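PDB 4B62: TSSL1 from Pseudomonas aeruginosa, which probably anchors the type VI secretion system to the cell wall, its OmpA-like module, the part described here, binding peptidoglycan. Local coordinates for residues D36-L47 and A142-A153. Residues are numbered along the deposited sequence; the frame is centred on the assembly and turned at random.
Sequences DRSVVTIRGDEL and ARNRRVEITVFA. With EDO (1,2-ethanediol), chain B.
Arg-145 and Asp-45, the latter in one of its two modelled conformers, meet because each turns CG away from its own carbonyl carbon (chi1 -59° and -52°), and a bend at chi3 of Arg-145 then swings its guanidinium round to the carboxylate. In that conformer NH2 of Arg-145 donates to the syn lone pair of OD1 of Asp-45 at 3.1 Å, within the guanidinium plane, while a water joins NE to the same oxygen; CA of Ala-142 lies above one guanidinium face, toward its rim. NH1 of Arg-145 is left for Asp-84, so one long, multidentate side chain can serve two acids. Beside this bridge N of Gly-44 donates to O of Arg-145 at 2.8 Å, coming from above the carbonyl plane.

From here strands 37-43 and 146-152 run antiparallel, joined through the hydrogen-bonded pairs Ile-42/Val-147, Val-40/Ile-149 and Ser-38/Val-151. The beta-branched valines and isoleucines suit such extended, buried backbones; OG of Ser-38 is satisfied by Asp-33. On this face CD1 of Ile-42 reaches CD1 of Ile-149 at 3.9 Å, and CB of Ile-42 packs on CG2 of Val-147.

The face of Val-39, Thr-41, Glu-148 and Thr-150 is more polar. NE and NH2 of Arg-146 both grip OE2 of Glu-148 from one face of the carboxylate, NE at 2.9 Å; NH2 also bonds O of Glu-130. Thr-41, beta-branched yet polar, shares a water with that oxygen through OG1. Farther along, CG of Arg-37 touches CG2 of Thr-150 at 3.6 Å, and an ethanediol, probably from the crystallisation liquor, binds NH1 of Arg-37 and OG1 of Thr-150.

Both are interior strands of the mixed OmpA-like sheet, 146-152 the central one: strand 30-33 flanks 37-43, and 77-82 flanks 146-152. Helix 60-72 packs on the apolar face, Leu-62 and Ile-66 against Ile-42, Leu-70 against Val-151.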
loop_
_atom_site.group_PDB
_atom_site.type_symbol
_atom_site.label_atom_id
_atom_site.label_comp_id
_atom_site.label_asym_id
_atom_site.label_seq_id
_atom_site.Cartn_x
_atom_site.Cartn_y
_atom_site.Cartn_z
ATOM N N ASP A 36 4.879 17.851 0.472
ATOM C CA ASP A 36 6.062 17.268 1.099
ATOM C C ASP A 36 6.124 15.738 1.008
ATOM O O ASP A 36 6.990 15.120 1.625
ATOM C CB ASP A 36 6.065 17.677 2.585
ATOM C CG ASP A 36 4.770 17.290 3.328
ATOM O OD1 ASP A 36 3.919 16.534 2.808
ATOM O OD2 ASP A 36 4.594 17.759 4.465
ATOM N N ARG A 37 5.198 15.148 0.248
ATOM C CA ARG A 37 4.977 13.705 0.199
ATOM C C ARG A 37 4.231 13.392 -1.078
ATOM O O ARG A 37 3.450 14.219 -1.541
ATOM C CB ARG A 37 4.006 13.242 1.314
ATOM C CG ARG A 37 4.530 13.206 2.736
ATOM C CD ARG A 37 3.391 12.977 3.724
ATOM N NE ARG A 37 2.568 14.176 3.865
ATOM C CZ ARG A 37 1.278 14.205 4.216
ATOM N NH1 ARG A 37 0.588 13.101 4.490
ATOM N NH2 ARG A 37 0.666 15.371 4.307
ATOM N N SER A 38 4.457 12.200 -1.629
ATOM C CA SER A 38 3.518 11.619 -2.581
ATOM C C SER A 38 2.965 10.359 -1.924
ATOM O O SER A 38 3.730 9.553 -1.404
ATOM C CB SER A 38 4.197 11.312 -3.910
ATOM O OG SER A 38 3.275 10.820 -4.862
ATOM N N VAL A 39 1.641 10.220 -1.930
ATOM C CA VAL A 39 0.973 9.097 -1.278
ATOM C C VAL A 39 0.271 8.254 -2.332
ATOM O O VAL A 39 -0.630 8.735 -3.031
ATOM C CB VAL A 39 -0.043 9.559 -0.209
ATOM C CG1 VAL A 39 -0.611 8.345 0.523
ATOM C CG2 VAL A 39 0.619 10.527 0.774
ATOM N N VAL A 40 0.677 6.989 -2.436
ATOM C CA VAL A 40 0.058 6.049 -3.363
ATOM C C VAL A 40 -0.859 5.139 -2.556
ATOM O O VAL A 40 -0.403 4.414 -1.676
ATOM C CB VAL A 40 1.101 5.199 -4.101
ATOM C CG1 VAL A 40 0.414 4.303 -5.127
ATOM C CG2 VAL A 40 2.165 6.075 -4.751
ATOM N N THR A 41 -2.165 5.239 -2.817
ATOM C CA THR A 41 -3.151 4.388 -2.164
ATOM C C THR A 41 -3.483 3.211 -3.081
ATOM O O THR A 41 -3.803 3.408 -4.251
ATOM C CB THR A 41 -4.434 5.153 -1.829
ATOM O OG1 THR A 41 -4.127 6.227 -0.934
ATOM C CG2 THR A 41 -5.465 4.250 -1.177
ATOM N N ILE A 42 -3.379 2.008 -2.533
ATOM C CA ILE A 42 -3.661 0.789 -3.278
ATOM C C ILE A 42 -4.624 -0.069 -2.455
ATOM O O ILE A 42 -4.295 -0.478 -1.335
ATOM C CB ILE A 42 -2.387 -0.022 -3.574
ATOM C CG1 ILE A 42 -1.272 0.867 -4.124
ATOM C CG2 ILE A 42 -2.718 -1.174 -4.523
ATOM C CD1 ILE A 42 -0.014 0.140 -4.522
ATOM N N ARG A 43 -5.824 -0.330 -2.982
ATOM C CA ARG A 43 -6.746 -1.248 -2.330
ATOM C C ARG A 43 -6.057 -2.610 -2.159
ATOM O O ARG A 43 -5.325 -3.073 -3.057
ATOM C CB ARG A 43 -8.023 -1.443 -3.161
ATOM C CG ARG A 43 -9.033 -0.295 -3.248
ATOM C CD ARG A 43 -10.225 -0.810 -4.064
ATOM N NE ARG A 43 -11.417 0.041 -4.178
ATOM C CZ ARG A 43 -11.612 0.980 -5.107
ATOM N NH1 ARG A 43 -10.671 1.257 -6.003
ATOM N NH2 ARG A 43 -12.755 1.667 -5.125
ATOM N N GLY A 44 -6.316 -3.265 -1.033
ATOM C CA GLY A 44 -5.772 -4.607 -0.804
ATOM C C GLY A 44 -6.122 -5.576 -1.921
ATOM O O GLY A 44 -5.325 -6.452 -2.244
ATOM N N ASP A 45 -7.310 -5.413 -2.510
ATOM C CA ASP A 45 -7.762 -6.310 -3.576
ATOM C C ASP A 45 -6.852 -6.267 -4.806
ATOM O O ASP A 45 -6.879 -7.190 -5.613
ATOM C CB ASP A 45 -9.190 -5.980 -4.042
ATOM C CG ASP A 45 -10.198 -5.901 -2.904
ATOM O OD1 ASP A 45 -10.170 -6.742 -1.980
ATOM O OD2 ASP A 45 -11.043 -4.982 -2.951
ATOM N N GLU A 46 -6.081 -5.195 -4.978
ATOM C CA GLU A 46 -5.160 -5.076 -6.112
ATOM C C GLU A 46 -3.853 -5.837 -5.918
ATOM O O GLU A 46 -3.087 -5.940 -6.873
ATOM C CB GLU A 46 -4.842 -3.607 -6.417
ATOM C CG GLU A 46 -6.058 -2.753 -6.743
ATOM C CD GLU A 46 -6.804 -3.174 -7.991
ATOM O OE1 GLU A 46 -6.235 -3.916 -8.820
ATOM O OE2 GLU A 46 -7.967 -2.743 -8.125
ATOM N N LEU A 47 -3.604 -6.334 -4.698
ATOM C CA LEU A 47 -2.325 -6.953 -4.331
ATOM C C LEU A 47 -2.436 -8.349 -3.754
ATOM O O LEU A 47 -1.609 -9.202 -4.066
ATOM C CB LEU A 47 -1.606 -6.065 -3.317
ATOM C CG LEU A 47 -1.124 -4.728 -3.883
ATOM C CD1 LEU A 47 -0.670 -3.852 -2.724
ATOM C CD2 LEU A 47 -0.017 -4.871 -4.923
ATOM N N ALA A 142 -14.030 -2.501 0.841
ATOM C CA ALA A 142 -12.954 -2.756 -0.099
ATOM C C ALA A 142 -12.043 -1.546 -0.280
ATOM O O ALA A 142 -10.862 -1.707 -0.535
ATOM C CB ALA A 142 -13.508 -3.226 -1.437
ATOM N N ARG A 143 -12.589 -0.333 -0.147
ATOM C CA ARG A 143 -11.759 0.880 -0.179
ATOM C C ARG A 143 -10.937 1.037 1.120
ATOM O O ARG A 143 -9.811 1.552 1.088
ATOM C CB ARG A 143 -12.611 2.130 -0.420
ATOM C CG ARG A 143 -13.084 2.206 -1.853
ATOM C CD ARG A 143 -13.730 3.507 -2.236
ATOM N NE ARG A 143 -15.114 3.549 -1.800
ATOM C CZ ARG A 143 -15.666 4.541 -1.098
ATOM N NH1 ARG A 143 -14.956 5.608 -0.746
ATOM N NH2 ARG A 143 -16.950 4.467 -0.746
ATOM N N ASN A 144 -11.481 0.596 2.252
ATOM C CA ASN A 144 -10.756 0.719 3.528
ATOM C C ASN A 144 -9.590 -0.245 3.648
ATOM O O ASN A 144 -8.538 0.113 4.186
ATOM C CB ASN A 144 -11.681 0.555 4.722
ATOM C CG ASN A 144 -12.544 1.784 4.947
ATOM O OD1 ASN A 144 -12.149 2.878 4.584
ATOM N ND2 ASN A 144 -13.729 1.599 5.526
ATOM N N ARG A 145 -9.770 -1.463 3.126
ATOM C CA ARG A 145 -8.687 -2.448 3.074
ATOM C C ARG A 145 -7.688 -1.973 2.030
ATOM O O ARG A 145 -7.970 -2.004 0.831
ATOM C CB ARG A 145 -9.201 -3.846 2.692
ATOM C CG ARG A 145 -10.244 -4.443 3.606
ATOM C CD ARG A 145 -10.511 -5.901 3.319
ATOM N NE ARG A 145 -10.913 -6.166 1.942
ATOM C CZ ARG A 145 -12.158 -6.135 1.484
ATOM N NH1 ARG A 145 -13.174 -5.836 2.270
ATOM N NH2 ARG A 145 -12.380 -6.404 0.205
ATOM N N ARG A 146 -6.521 -1.508 2.470
ATOM C CA ARG A 146 -5.621 -0.810 1.574
ATOM C C ARG A 146 -4.254 -0.665 2.213
ATOM O O ARG A 146 -4.100 -0.813 3.438
ATOM C CB ARG A 146 -6.163 0.595 1.258
ATOM C CG ARG A 146 -6.007 1.583 2.410
ATOM C CD ARG A 146 -6.894 2.792 2.253
ATOM N NE ARG A 146 -6.592 3.823 3.235
ATOM C CZ ARG A 146 -7.073 3.883 4.474
ATOM N NH1 ARG A 146 -7.956 3.001 4.945
ATOM N NH2 ARG A 146 -6.676 4.900 5.248
ATOM N N VAL A 147 -3.274 -0.347 1.376
ATOM C CA VAL A 147 -2.023 0.219 1.857
ATOM C C VAL A 147 -1.898 1.645 1.313
ATOM O O VAL A 147 -2.389 1.961 0.219
ATOM C CB VAL A 147 -0.768 -0.616 1.473
ATOM C CG1 VAL A 147 -0.833 -1.976 2.143
ATOM C CG2 VAL A 147 -0.605 -0.762 -0.027
ATOM N N GLU A 148 -1.256 2.501 2.111
ATOM C CA GLU A 148 -0.870 3.827 1.681
ATOM C C GLU A 148 0.642 3.876 1.722
ATOM O O GLU A 148 1.250 3.689 2.782
ATOM C CB GLU A 148 -1.500 4.909 2.565
ATOM C CG GLU A 148 -3.015 4.977 2.440
ATOM C CD GLU A 148 -3.669 6.151 3.173
ATOM O OE1 GLU A 148 -2.935 7.045 3.673
ATOM O OE2 GLU A 148 -4.930 6.169 3.236
ATOM N N ILE A 149 1.240 4.121 0.564
ATOM C CA ILE A 149 2.685 4.160 0.413
ATOM C C ILE A 149 3.089 5.637 0.279
ATOM O O ILE A 149 2.775 6.285 -0.716
ATOM C CB ILE A 149 3.142 3.379 -0.831
ATOM C CG1 ILE A 149 2.684 1.922 -0.743
ATOM C CG2 ILE A 149 4.655 3.440 -0.995
ATOM C CD1 ILE A 149 2.808 1.149 -2.041
ATOM N N THR A 150 3.759 6.167 1.296
ATOM C CA THR A 150 4.147 7.564 1.314
ATOM C C THR A 150 5.628 7.661 1.020
ATOM O O THR A 150 6.434 7.067 1.730
ATOM C CB THR A 150 3.854 8.185 2.692
ATOM O OG1 THR A 150 2.440 8.207 2.914
ATOM C CG2 THR A 150 4.381 9.602 2.785
ATOM N N VAL A 151 5.982 8.412 -0.023
ATOM C CA VAL A 151 7.376 8.755 -0.288
ATOM C C VAL A 151 7.543 10.226 0.077
ATOM O O VAL A 151 6.796 11.097 -0.378
ATOM C CB VAL A 151 7.855 8.467 -1.739
ATOM C CG1 VAL A 151 7.153 9.329 -2.757
ATOM C CG2 VAL A 151 9.360 8.684 -1.850
ATOM N N PHE A 152 8.549 10.474 0.890
ATOM C CA PHE A 152 8.898 11.811 1.330
ATOM C C PHE A 152 9.866 12.470 0.346
ATOM O O PHE A 152 10.371 11.840 -0.564
ATOM C CB PHE A 152 9.520 11.729 2.722
ATOM C CG PHE A 152 8.573 11.199 3.766
ATOM C CD1 PHE A 152 7.715 12.056 4.423
ATOM C CD2 PHE A 152 8.525 9.849 4.093
ATOM C CE1 PHE A 152 6.839 11.590 5.392
ATOM C CE2 PHE A 152 7.650 9.368 5.056
ATOM C CZ PHE A 152 6.806 10.241 5.704
ATOM N N ALA A 153 10.123 13.754 0.525
ATOM C CA ALA A 153 11.033 14.481 -0.362
ATOM C C ALA A 153 12.433 13.872 -0.405
ATOM O O ALA A 153 12.961 13.433 0.622
ATOM C CB ALA A 153 11.123 15.933 0.064
HETATM C C1 EDO B . 0.218 9.509 4.886
HETATM O O1 EDO B . 1.305 10.275 4.334
HETATM C C2 EDO B . -0.954 10.374 5.350
HETATM O O2 EDO B . -1.500 11.120 4.251
HETATM O O HOH W 1 9.322 15.313 2.916
HETATM O O HOH W 2 -6.016 7.102 0.854
HETATM O O HOH W 3 -8.406 -6.417 0.514
#